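Local structure of pseudopodium-enriched atypical kinase 1 (Homo sapiens, 6BHC) at residues D52-F57 / Y86-C91; P64-G69 / N208-H213; Y73-Y78 / R151-L156; H103-R108 / V146-R151. The protein is classed as a pseudokinase, probably acting in signalling as a dimerising protein built on a kinase fold rather than as a phosphate-transferring enzyme. The protein carries 1 engineered substitution. All blocks are in the same frame, centred on the assembly; numbering follows the deposited sequence.

Interaction 1 (D52-F57 / Y86-C91); sequences DSWSDF and YAVKIC
W54 and F57 pack against V88 and I90 on one side of the antiparallel sheet of a protein kinase N-lobe. Strand 85-91 is the third strand of that lobe. Residues 52-57 come from the loop leading into its first strand, 57-59.

F57 can be followed outward from its CB. The CB lies 4.0 Å from V88 CG2. The next atom, CG, is 4.1 Å from the same methyl. CD2, on one flank of the ring, is again 4.0 Å from V88 CG2. One methyl therefore meets both the stem and the ring. The ring also stacks with Y78 and touches I149 and F124, and the residue is buried.

W54 reaches the strand differently. Its bond to CB does not aim at the strand. CG stands opposite the backbone N (chi1 167°), which carries the indole outward so that its six-membered ring reaches V88 and I90. W54 also touches A126 and V128 of strand 123-128. V88 divides its two methyls: CG2 goes to F57, and CG1 goes to W54 CZ3 at 4.1 Å. The neighbouring ring atom, W54 CH2, meets the end of I90, its CD1, at 4.1 Å.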
loop_
_atom_site.group_PDB
_atom_site.type_symbol
_atom_site.label_atom_id
_atom_site.label_comp_id
_atom_site.label_asym_id
_atom_site.label_seq_id
_atom_site.Cartn_x
_atom_site.Cartn_y
_atom_site.Cartn_z
ATOM N N ASP A 52 15.576 -10.361 45.606
ATOM C CA ASP A 52 16.586 -10.879 44.682
ATOM C C ASP A 52 16.068 -10.909 43.245
ATOM O O ASP A 52 15.931 -11.963 42.619
ATOM C CB ASP A 52 17.071 -12.264 45.120
ATOM C CG ASP A 52 18.273 -12.196 46.038
ATOM O OD1 ASP A 52 19.038 -11.213 45.943
ATOM O OD2 ASP A 52 18.456 -13.127 46.850
ATOM N N SER A 53 15.781 -9.714 42.722
ATOM C CA SER A 53 15.407 -9.603 41.319
ATOM C C SER A 53 16.609 -9.741 40.396
ATOM O O SER A 53 16.430 -9.985 39.199
ATOM C CB SER A 53 14.696 -8.274 41.072
ATOM O OG SER A 53 13.497 -8.205 41.819
ATOM N N TRP A 54 17.826 -9.591 40.928
ATOM C CA TRP A 54 19.023 -9.825 40.128
ATOM C C TRP A 54 19.126 -11.281 39.692
ATOM O O TRP A 54 19.692 -11.575 38.634
ATOM C CB TRP A 54 20.266 -9.413 40.918
ATOM C CG TRP A 54 21.552 -9.888 40.318
ATOM C CD1 TRP A 54 22.310 -10.944 40.735
ATOM C CD2 TRP A 54 22.230 -9.328 39.188
ATOM N NE1 TRP A 54 23.420 -11.075 39.935
ATOM C CE2 TRP A 54 23.394 -10.094 38.978
ATOM C CE3 TRP A 54 21.967 -8.252 38.335
ATOM C CZ2 TRP A 54 24.293 -9.819 37.949
ATOM C CZ3 TRP A 54 22.862 -7.980 37.314
ATOM C CH2 TRP A 54 24.010 -8.761 37.131
ATOM N N SER A 55 18.582 -12.202 40.490
ATOM C CA SER A 55 18.592 -13.615 40.139
ATOM C C SER A 55 17.536 -13.969 39.100
ATOM O O SER A 55 17.622 -15.041 38.491
ATOM C CB SER A 55 18.389 -14.468 41.393
ATOM O OG SER A 55 18.366 -15.849 41.078
ATOM N N ASP A 56 16.548 -13.101 38.884
ATOM C CA ASP A 56 15.506 -13.349 37.896
ATOM C C ASP A 56 15.944 -13.027 36.474
ATOM O O ASP A 56 15.177 -13.277 35.537
ATOM C CB ASP A 56 14.250 -12.542 38.237
ATOM C CG ASP A 56 13.518 -13.086 39.445
ATOM O OD1 ASP A 56 13.640 -14.300 39.718
ATOM O OD2 ASP A 56 12.818 -12.302 40.119
ATOM N N PHE A 57 17.139 -12.480 36.286
ATOM C CA PHE A 57 17.654 -12.138 34.963
ATOM C C PHE A 57 18.817 -13.074 34.655
ATOM O O PHE A 57 19.938 -12.867 35.128
ATOM C CB PHE A 57 18.075 -10.673 34.900
ATOM C CG PHE A 57 16.920 -9.715 34.935
ATOM C CD1 PHE A 57 16.439 -9.231 36.141
ATOM C CD2 PHE A 57 16.307 -9.307 33.761
ATOM C CE1 PHE A 57 15.372 -8.353 36.176
ATOM C CE2 PHE A 57 15.241 -8.429 33.789
ATOM C CZ PHE A 57 14.771 -7.951 34.998
ATOM N N TYR A 86 15.209 -8.713 26.621
ATOM C CA TYR A 86 15.537 -7.825 27.724
ATOM C C TYR A 86 17.041 -7.621 27.759
ATOM O O TYR A 86 17.807 -8.540 27.454
ATOM C CB TYR A 86 15.054 -8.381 29.072
ATOM C CG TYR A 86 13.554 -8.351 29.263
ATOM C CD1 TYR A 86 12.914 -7.205 29.718
ATOM C CD2 TYR A 86 12.779 -9.474 29.003
ATOM C CE1 TYR A 86 11.542 -7.175 29.899
ATOM C CE2 TYR A 86 11.408 -9.454 29.182
ATOM C CZ TYR A 86 10.795 -8.303 29.631
ATOM O OH TYR A 86 9.430 -8.283 29.810
ATOM N N ALA A 87 17.457 -6.413 28.127
ATOM C CA ALA A 87 18.863 -6.076 28.287
ATOM C C ALA A 87 19.084 -5.545 29.695
ATOM O O ALA A 87 18.296 -4.728 30.185
ATOM C CB ALA A 87 19.307 -5.043 27.249
ATOM N N VAL A 88 20.144 -6.018 30.342
ATOM C CA VAL A 88 20.511 -5.588 31.686
ATOM C C VAL A 88 21.561 -4.494 31.559
ATOM O O VAL A 88 22.648 -4.722 31.012
ATOM C CB VAL A 88 21.030 -6.762 32.529
ATOM C CG1 VAL A 88 21.660 -6.252 33.809
ATOM C CG2 VAL A 88 19.899 -7.730 32.836
ATOM N N LYS A 89 21.237 -3.304 32.055
ATOM C CA LYS A 89 22.124 -2.148 31.985
ATOM C C LYS A 89 22.733 -1.922 33.365
ATOM O O LYS A 89 22.028 -1.541 34.306
ATOM C CB LYS A 89 21.359 -0.916 31.502
ATOM C CG LYS A 89 22.198 0.340 31.383
ATOM C CD LYS A 89 21.353 1.543 30.985
ATOM C CE LYS A 89 22.201 2.803 30.890
ATOM N NZ LYS A 89 21.407 3.987 30.456
ATOM N N ILE A 90 24.035 -2.158 33.484
ATOM C CA ILE A 90 24.757 -2.023 34.745
ATOM C C ILE A 90 25.541 -0.719 34.692
ATOM O O ILE A 90 26.567 -0.625 34.010
ATOM C CB ILE A 90 25.683 -3.221 34.999
ATOM C CG1 ILE A 90 24.932 -4.536 34.790
ATOM C CG2 ILE A 90 26.252 -3.159 36.410
ATOM C CD1 ILE A 90 25.807 -5.764 34.939
ATOM N N CYS A 91 25.075 0.286 35.427
ATOM C CA CYS A 91 25.623 1.629 35.337
ATOM C C CYS A 91 26.961 1.731 36.071
ATOM O O CYS A 91 27.278 0.935 36.959
ATOM C CB CYS A 91 24.624 2.642 35.896
ATOM S SG CYS A 91 23.012 2.580 35.076
#

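Interaction 2 (P64-G69 / N208-H213); sequences PCCEAG and NLLLVH
Short strand 66-67 and the turn after it, through C66, A68 and G69, face N208, just before strand 209-212, and L210 on it. L210 takes the apolar half of the contact with a single methyl. Its CD2 lies 3.8 Å from A68 CB and 4.0 Å from C66 SG. C66 turns SG opposite its backbone N (chi1 180°), which sends the sulfur across to that methyl. The branch end of L210 thus sits against both C66 and A68, two residues apart in the chain.

In a kinase fold, residues 64-69 run from the end of the first strand into what corresponds to the glycine-rich loop. N208 closes the catalytic loop, and L210 is on the strand that floors the cleft between the lobes, which holds nucleotide in active kinases. The contact therefore joins the roof of the cleft to the C-lobe beneath.

At G69 the approach is close. N208 OD1 is 3.5 Å from G69 CA, and a side-chain carbon on that CA would probably run into the oxygen. The amide of N208 spends its polar atoms elsewhere. Its ND2 bonds to D203 O, and its OD1 is held by N242 ND2.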
loop_
_atom_site.group_PDB
_atom_site.type_symbol
_atom_site.label_atom_id
_atom_site.label_comp_id
_atom_site.label_asym_id
_atom_site.label_seq_id
_atom_site.Cartn_x
_atom_site.Cartn_y
_atom_site.Cartn_z
ATOM N N PRO A 64 29.751 -8.880 27.101
ATOM C CA PRO A 64 28.760 -7.811 26.943
ATOM C C PRO A 64 28.287 -7.704 25.501
ATOM O O PRO A 64 29.043 -7.939 24.556
ATOM C CB PRO A 64 29.521 -6.552 27.373
ATOM C CG PRO A 64 30.648 -7.055 28.222
ATOM C CD PRO A 64 31.028 -8.379 27.634
ATOM N N CYS A 65 27.013 -7.350 25.341
ATOM C CA CYS A 65 26.468 -7.083 24.018
ATOM C C CYS A 65 26.696 -5.645 23.574
ATOM O O CYS A 65 26.597 -5.358 22.376
ATOM C CB CYS A 65 24.969 -7.403 23.980
ATOM S SG CYS A 65 23.924 -6.333 25.002
ATOM N N CYS A 66 27.004 -4.744 24.506
ATOM C CA CYS A 66 27.286 -3.352 24.185
ATOM C C CYS A 66 27.968 -2.703 25.380
ATOM O O CYS A 66 27.642 -3.012 26.529
ATOM C CB CYS A 66 26.007 -2.587 23.824
ATOM S SG CYS A 66 26.277 -0.848 23.413
ATOM N N GLU A 67 28.913 -1.808 25.100
ATOM C CA GLU A 67 29.648 -1.074 26.130
ATOM C C GLU A 67 29.503 0.417 25.842
ATOM O O GLU A 67 30.218 0.965 24.998
ATOM C CB GLU A 67 31.114 -1.493 26.163
ATOM C CG GLU A 67 31.350 -2.874 26.747
ATOM C CD GLU A 67 32.780 -3.344 26.570
ATOM O OE1 GLU A 67 33.130 -3.782 25.454
ATOM O OE2 GLU A 67 33.558 -3.263 27.543
ATOM N N ALA A 68 28.582 1.071 26.545
ATOM C CA ALA A 68 28.308 2.480 26.330
ATOM C C ALA A 68 29.149 3.339 27.274
ATOM O O ALA A 68 29.920 2.840 28.096
ATOM C CB ALA A 68 26.817 2.764 26.507
ATOM N N GLY A 69 28.993 4.656 27.152
ATOM C CA GLY A 69 29.745 5.588 27.974
ATOM C C GLY A 69 29.327 5.633 29.429
ATOM O O GLY A 69 30.078 6.169 30.250
ATOM N N ASN A 208 27.709 7.281 23.611
ATOM C CA ASN A 208 26.419 7.432 24.269
ATOM C C ASN A 208 25.247 7.215 23.321
ATOM O O ASN A 208 24.095 7.251 23.761
ATOM C CB ASN A 208 26.312 8.818 24.917
ATOM C CG ASN A 208 27.282 8.999 26.071
ATOM O OD1 ASN A 208 27.587 8.051 26.794
ATOM N ND2 ASN A 208 27.773 10.220 26.248
ATOM N N LEU A 209 25.513 6.991 22.037
ATOM C CA LEU A 209 24.477 6.723 21.050
ATOM C C LEU A 209 24.479 5.233 20.730
ATOM O O LEU A 209 25.487 4.697 20.259
ATOM C CB LEU A 209 24.704 7.550 19.785
ATOM C CG LEU A 209 24.889 9.057 19.993
ATOM C CD1 LEU A 209 25.171 9.755 18.671
ATOM C CD2 LEU A 209 23.673 9.663 20.674
ATOM N N LEU A 210 23.353 4.574 20.983
ATOM C CA LEU A 210 23.227 3.135 20.824
ATOM C C LEU A 210 22.525 2.796 19.515
ATOM O O LEU A 210 21.680 3.550 19.028
ATOM C CB LEU A 210 22.451 2.529 21.995
ATOM C CG LEU A 210 22.865 3.005 23.390
ATOM C CD1 LEU A 210 21.927 2.450 24.453
ATOM C CD2 LEU A 210 24.303 2.611 23.680
ATOM N N LEU A 211 22.879 1.639 18.957
ATOM C CA LEU A 211 22.280 1.130 17.728
ATOM C C LEU A 211 21.558 -0.175 18.036
ATOM O O LEU A 211 22.178 -1.134 18.507
ATOM C CB LEU A 211 23.342 0.916 16.649
ATOM C CG LEU A 211 24.009 2.187 16.129
ATOM C CD1 LEU A 211 25.131 1.850 15.162
ATOM C CD2 LEU A 211 22.975 3.081 15.467
ATOM N N VAL A 212 20.253 -0.208 17.767
ATOM C CA VAL A 212 19.421 -1.374 18.023
ATOM C C VAL A 212 18.670 -1.732 16.746
ATOM O O VAL A 212 18.680 -0.992 15.762
ATOM C CB VAL A 212 18.429 -1.146 19.183
ATOM C CG1 VAL A 212 19.147 -0.601 20.407
ATOM C CG2 VAL A 212 17.327 -0.204 18.751
ATOM N N HIS A 213 18.014 -2.887 16.776
ATOM C CA HIS A 213 17.220 -3.353 15.649
ATOM C C HIS A 213 15.786 -2.842 15.750
ATOM O O HIS A 213 15.370 -2.259 16.754
ATOM C CB HIS A 213 17.231 -4.880 15.574
ATOM C CG HIS A 213 18.518 -5.452 15.067
ATOM N ND1 HIS A 213 19.491 -5.952 15.904
ATOM C CD2 HIS A 213 18.994 -5.599 13.808
ATOM C CE1 HIS A 213 20.510 -6.384 15.183
ATOM N NE2 HIS A 213 20.233 -6.181 13.908
#

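Interaction 3 (Y73-Y78 / R151-L156); sequences YYTASY and REVPCL
Y73 swings its ring opposite its own carbonyl carbon (chi1 -73°), and chi2 of -88° turns the ring broadside to P154. The proline CG then lies over one face of the tyrosine. This is a CH-pi contact. P154 CG is 3.6 Å from the centroid of the Y73 ring and 17° off the ring normal. The carbon is displaced toward the CG-CD1 bond, 3.5 Å from both Y73 CG and Y73 CD1. The proline CD follows at the margin, 3.9 Å from Y73 CD1. The two side chains cross at about a right angle.

A second, smaller touch lies two residues on. T75 CG2 meets V153 CG1 at 3.6 Å, methyl to methyl. The threonine puts its OG1 between N and the carbonyl carbon, where it bonds to T60 OG1, and this leaves CG2 facing the valine.

Strand 71-78 is the second strand of the kinase N-lobe. Residues 151-156 are the hinge that links the two lobes. L210, from the floor of the cleft, touches both Y73 and P154, and V153 rests on A87. In active kinases this is where adenine is held, so the tyrosine probably takes up part of that space. A serine in place of Y73 would probably leave P154 CG without its aromatic face and Q118 NE2 without the phenol hydroxyl, which a serine is too short to replace. With a C-H group over its face and its OH bonded to Q118 NE2, the ring is probably held from turning.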
loop_
_atom_site.group_PDB
_atom_site.type_symbol
_atom_site.label_atom_id
_atom_site.label_comp_id
_atom_site.label_asym_id
_atom_site.label_seq_id
_atom_site.Cartn_x
_atom_site.Cartn_y
_atom_site.Cartn_z
ATOM N N TYR A 73 26.114 -3.515 28.961
ATOM C CA TYR A 73 24.847 -4.145 28.615
ATOM C C TYR A 73 25.017 -5.648 28.452
ATOM O O TYR A 73 26.010 -6.113 27.883
ATOM C CB TYR A 73 24.270 -3.564 27.323
ATOM C CG TYR A 73 23.711 -2.171 27.463
ATOM C CD1 TYR A 73 22.389 -1.967 27.840
ATOM C CD2 TYR A 73 24.499 -1.056 27.205
ATOM C CE1 TYR A 73 21.870 -0.692 27.960
ATOM C CE2 TYR A 73 23.990 0.221 27.324
ATOM C CZ TYR A 73 22.676 0.397 27.702
ATOM O OH TYR A 73 22.164 1.667 27.821
ATOM N N TYR A 74 24.030 -6.399 28.938
ATOM C CA TYR A 74 23.996 -7.847 28.788
ATOM C C TYR A 74 22.587 -8.272 28.406
ATOM O O TYR A 74 21.618 -7.857 29.048
ATOM C CB TYR A 74 24.417 -8.556 30.080
ATOM C CG TYR A 74 25.879 -8.417 30.432
ATOM C CD1 TYR A 74 26.332 -7.352 31.198
ATOM C CD2 TYR A 74 26.806 -9.362 30.011
ATOM C CE1 TYR A 74 27.669 -7.225 31.527
ATOM C CE2 TYR A 74 28.144 -9.245 30.335
ATOM C CZ TYR A 74 28.570 -8.174 31.092
ATOM O OH TYR A 74 29.901 -8.052 31.417
ATOM N N THR A 75 22.476 -9.091 27.365
ATOM C CA THR A 75 21.195 -9.698 27.038
ATOM C C THR A 75 20.816 -10.703 28.118
ATOM O O THR A 75 21.658 -11.460 28.605
ATOM C CB THR A 75 21.257 -10.386 25.675
ATOM O OG1 THR A 75 22.228 -11.437 25.713
ATOM C CG2 THR A 75 21.645 -9.389 24.597
ATOM N N ALA A 76 19.542 -10.703 28.500
ATOM C CA ALA A 76 19.091 -11.526 29.611
ATOM C C ALA A 76 17.706 -12.084 29.324
ATOM O O ALA A 76 16.933 -11.527 28.541
ATOM C CB ALA A 76 19.074 -10.738 30.926
ATOM N N SER A 77 17.407 -13.201 29.982
ATOM C CA SER A 77 16.091 -13.828 29.949
ATOM C C SER A 77 15.423 -13.583 31.296
ATOM O O SER A 77 15.848 -14.137 32.315
ATOM C CB SER A 77 16.209 -15.323 29.652
ATOM O OG SER A 77 14.970 -15.983 29.843
ATOM N N TYR A 78 14.389 -12.745 31.300
ATOM C CA TYR A 78 13.659 -12.457 32.527
ATOM C C TYR A 78 12.910 -13.702 32.990
ATOM O O TYR A 78 12.219 -14.351 32.202
ATOM C CB TYR A 78 12.690 -11.297 32.298
ATOM C CG TYR A 78 11.964 -10.827 33.537
ATOM C CD1 TYR A 78 12.600 -10.795 34.772
ATOM C CD2 TYR A 78 10.646 -10.394 33.468
ATOM C CE1 TYR A 78 11.938 -10.359 35.905
ATOM C CE2 TYR A 78 9.977 -9.954 34.594
ATOM C CZ TYR A 78 10.627 -9.939 35.810
ATOM O OH TYR A 78 9.963 -9.502 36.934
ATOM N N ARG A 151 13.930 -2.854 27.175
ATOM C CA ARG A 151 13.429 -3.802 26.188
ATOM C C ARG A 151 14.080 -3.644 24.821
ATOM O O ARG A 151 13.996 -4.565 24.002
ATOM C CB ARG A 151 11.909 -3.668 26.045
ATOM C CG ARG A 151 11.130 -4.080 27.287
ATOM C CD ARG A 151 9.630 -4.118 27.024
ATOM N NE ARG A 151 8.899 -4.727 28.133
ATOM C CZ ARG A 151 8.313 -4.043 29.111
ATOM N NH1 ARG A 151 7.672 -4.685 30.079
ATOM N NH2 ARG A 151 8.363 -2.718 29.120
ATOM N N GLU A 152 14.720 -2.507 24.554
ATOM C CA GLU A 152 15.440 -2.288 23.298
ATOM C C GLU A 152 16.894 -2.679 23.526
ATOM O O GLU A 152 17.659 -1.938 24.148
ATOM C CB GLU A 152 15.312 -0.839 22.840
ATOM C CG GLU A 152 13.900 -0.419 22.443
ATOM C CD GLU A 152 13.002 -0.155 23.638
ATOM O OE1 GLU A 152 13.530 0.167 24.723
ATOM O OE2 GLU A 152 11.766 -0.272 23.491
ATOM N N VAL A 153 17.277 -3.847 23.021
ATOM C CA VAL A 153 18.604 -4.405 23.268
ATOM C C VAL A 153 19.630 -3.733 22.364
ATOM O O VAL A 153 19.513 -3.807 21.132
ATOM C CB VAL A 153 18.611 -5.926 23.061
ATOM C CG1 VAL A 153 20.025 -6.467 23.187
ATOM C CG2 VAL A 153 17.688 -6.598 24.064
ATOM N N PRO A 154 20.645 -3.075 22.919
ATOM C CA PRO A 154 21.694 -2.491 22.077
ATOM C C PRO A 154 22.706 -3.537 21.638
ATOM O O PRO A 154 23.137 -4.387 22.421
ATOM C CB PRO A 154 22.338 -1.445 22.994
ATOM C CG PRO A 154 22.145 -1.999 24.359
ATOM C CD PRO A 154 20.826 -2.735 24.342
ATOM N N CYS A 155 23.079 -3.466 20.361
ATOM C CA CYS A 155 24.080 -4.360 19.796
ATOM C C CYS A 155 25.460 -3.727 19.717
ATOM O O CYS A 155 26.458 -4.457 19.714
ATOM C CB CYS A 155 23.652 -4.814 18.396
ATOM S SG CYS A 155 21.975 -5.474 18.321
ATOM N N LEU A 156 25.530 -2.401 19.662
ATOM C CA LEU A 156 26.780 -1.655 19.590
ATOM C C LEU A 156 26.439 -0.175 19.716
ATOM O O LEU A 156 25.268 0.213 19.715
ATOM C CB LEU A 156 27.542 -1.932 18.288
ATOM C CG LEU A 156 26.983 -1.353 16.985
ATOM C CD1 LEU A 156 28.073 -1.300 15.926
ATOM C CD2 LEU A 156 25.794 -2.156 16.476
#

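Interaction 4 (H103-R108 / V146-R151); sequences HSLAVR and VVVITR
L105 and R108, one turn apart on helix 104-109, face V148 on strand 143-150. In the kinase fold these are helix C, here short, and the fifth strand of the N-lobe. The helix lies against the sheet.

The apolar contact is made between branch ends. L105 CD2 approaches V148 CG2 at 4.3 Å. The leucine also touches H123 on the adjacent strand.

R108 makes the other contact. Its chain runs extended from the helix, then bends at chi3 (53°), which brings the guanidinium up beside the valine. V148 CG1 lies near the plane of that group, at its edge, 4.5 Å from R108 NH2. This is a loose approach of a methyl to a charged group.

The polar work of the arginine is done elsewhere. R108 NH1 forms a salt bridge with D120 OD2 and a hydrogen bond with Q118 O. These two oxygens probably fix the rotation of the guanidinium and keep its charge compensated in a buried place. Residues 103-108 include no glutamate, the residue with which helix C of active kinases pairs the lysine of the third strand; here K89 instead forms a salt bridge with D70.

Backbone bonds hold the first turn of the helix. V107 N bonds to H103 O at 3.2 Å, and R108 N to S104 O at 3.2 Å.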
loop_
_atom_site.group_PDB
_atom_site.type_symbol
_atom_site.label_atom_id
_atom_site.label_comp_id
_atom_site.label_asym_id
_atom_site.label_seq_id
_atom_site.Cartn_x
_atom_site.Cartn_y
_atom_site.Cartn_z
ATOM N N HIS A 103 20.466 10.545 38.532
ATOM C CA HIS A 103 20.057 11.771 37.856
ATOM C C HIS A 103 19.670 11.499 36.407
ATOM O O HIS A 103 18.784 12.155 35.859
ATOM C CB HIS A 103 21.174 12.816 37.912
ATOM C CG HIS A 103 20.824 14.110 37.246
ATOM N ND1 HIS A 103 19.809 14.926 37.694
ATOM C CD2 HIS A 103 21.352 14.726 36.163
ATOM C CE1 HIS A 103 19.727 15.991 36.916
ATOM N NE2 HIS A 103 20.653 15.895 35.979
ATOM N N SER A 104 20.348 10.529 35.786
ATOM C CA SER A 104 20.016 10.161 34.414
ATOM C C SER A 104 18.612 9.576 34.328
ATOM O O SER A 104 17.878 9.841 33.369
ATOM C CB SER A 104 21.045 9.171 33.869
ATOM O OG SER A 104 20.708 8.754 32.556
ATOM N N LEU A 105 18.221 8.781 35.325
ATOM C CA LEU A 105 16.872 8.223 35.336
ATOM C C LEU A 105 15.831 9.297 35.627
ATOM O O LEU A 105 14.736 9.274 35.056
ATOM C CB LEU A 105 16.778 7.092 36.360
ATOM C CG LEU A 105 17.538 5.803 36.041
ATOM C CD1 LEU A 105 17.489 4.846 37.221
ATOM C CD2 LEU A 105 16.973 5.143 34.796
ATOM N N ALA A 106 16.155 10.250 36.504
ATOM C CA ALA A 106 15.182 11.271 36.879
ATOM C C ALA A 106 14.813 12.155 35.693
ATOM O O ALA A 106 13.632 12.449 35.470
ATOM C CB ALA A 106 15.724 12.117 38.031
ATOM N N VAL A 107 15.808 12.586 34.915
ATOM C CA VAL A 107 15.532 13.467 33.786
ATOM C C VAL A 107 14.852 12.700 32.658
ATOM O O VAL A 107 13.902 13.192 32.037
ATOM C CB VAL A 107 16.831 14.146 33.311
ATOM C CG1 VAL A 107 16.582 14.951 32.044
ATOM C CG2 VAL A 107 17.390 15.038 34.408
ATOM N N ARG A 108 15.313 11.478 32.384
ATOM C CA ARG A 108 14.783 10.707 31.265
ATOM C C ARG A 108 13.395 10.142 31.551
ATOM O O ARG A 108 12.599 9.972 30.620
ATOM C CB ARG A 108 15.754 9.578 30.909
ATOM C CG ARG A 108 15.446 8.870 29.605
ATOM C CD ARG A 108 16.597 7.965 29.196
ATOM N NE ARG A 108 16.983 7.053 30.267
ATOM C CZ ARG A 108 16.376 5.897 30.518
ATOM N NH1 ARG A 108 15.347 5.511 29.775
ATOM N NH2 ARG A 108 16.796 5.128 31.512
ATOM N N VAL A 146 23.748 0.191 40.340
ATOM C CA VAL A 146 22.410 0.462 39.825
ATOM C C VAL A 146 22.214 -0.348 38.550
ATOM O O VAL A 146 22.981 -0.210 37.590
ATOM C CB VAL A 146 22.207 1.961 39.563
ATOM C CG1 VAL A 146 20.825 2.213 38.975
ATOM C CG2 VAL A 146 22.400 2.755 40.845
ATOM N N VAL A 147 21.192 -1.197 38.538
ATOM C CA VAL A 147 20.878 -2.049 37.398
ATOM C C VAL A 147 19.587 -1.551 36.769
ATOM O O VAL A 147 18.568 -1.413 37.455
ATOM C CB VAL A 147 20.756 -3.525 37.813
ATOM C CG1 VAL A 147 20.323 -4.372 36.628
ATOM C CG2 VAL A 147 22.077 -4.026 38.381
ATOM N N VAL A 148 19.630 -1.281 35.468
ATOM C CA VAL A 148 18.480 -0.799 34.715
ATOM C C VAL A 148 18.112 -1.849 33.676
ATOM O O VAL A 148 18.993 -2.472 33.073
ATOM C CB VAL A 148 18.772 0.563 34.051
ATOM C CG1 VAL A 148 17.532 1.107 33.359
ATOM C CG2 VAL A 148 19.292 1.554 35.084
ATOM N N ILE A 149 16.812 -2.050 33.477
ATOM C CA ILE A 149 16.295 -3.018 32.517
ATOM C C ILE A 149 15.653 -2.255 31.367
ATOM O O ILE A 149 14.903 -1.296 31.592
ATOM C CB ILE A 149 15.286 -3.978 33.171
ATOM C CG1 ILE A 149 15.876 -4.581 34.448
ATOM C CG2 ILE A 149 14.888 -5.082 32.203
ATOM C CD1 ILE A 149 17.168 -5.334 34.224
ATOM N N THR A 150 15.948 -2.676 30.138
ATOM C CA THR A 150 15.375 -2.063 28.949
ATOM C C THR A 150 14.962 -3.150 27.968
ATOM O O THR A 150 15.555 -4.232 27.930
ATOM C CB THR A 150 16.359 -1.090 28.274
ATOM O OG1 THR A 150 15.781 -0.585 27.064
ATOM C CG2 THR A 150 17.674 -1.787 27.954
ATOM N N ARG A 151 13.930 -2.854 27.175
ATOM C CA ARG A 151 13.429 -3.802 26.188
ATOM C C ARG A 151 14.080 -3.644 24.821
ATOM O O ARG A 151 13.996 -4.565 24.002
ATOM C CB ARG A 151 11.909 -3.668 26.045
ATOM C CG ARG A 151 11.130 -4.080 27.287
ATOM C CD ARG A 151 9.630 -4.118 27.024
ATOM N NE ARG A 151 8.899 -4.727 28.133
ATOM C CZ ARG A 151 8.313 -4.043 29.111
ATOM N NH1 ARG A 151 7.672 -4.685 30.079
ATOM N NH2 ARG A 151 8.363 -2.718 29.120
#

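Overall arrangement
All four contacts reach the N-lobe sheet. Interactions 2 and 3 border the cleft between the lobes, whereas interaction 1 lies on the sheet face turned away from K89 and Y73. Interactions 2 and 3 are the closest pair, with centres 9 Å apart. They meet directly, C66 O to Y73 N at 2.9 Å and L156 O to L211 N at 2.9 Å, both probable hydrogen bonds. Interaction 1 is 10 Å from interaction 3 and 12 Å from interaction 4, centre to centre. Strand 85-91 lies between their strands, with V88 N to Y74 O at 2.7 Å on one edge and K89 N to V148 O at 2.6 Å on the other.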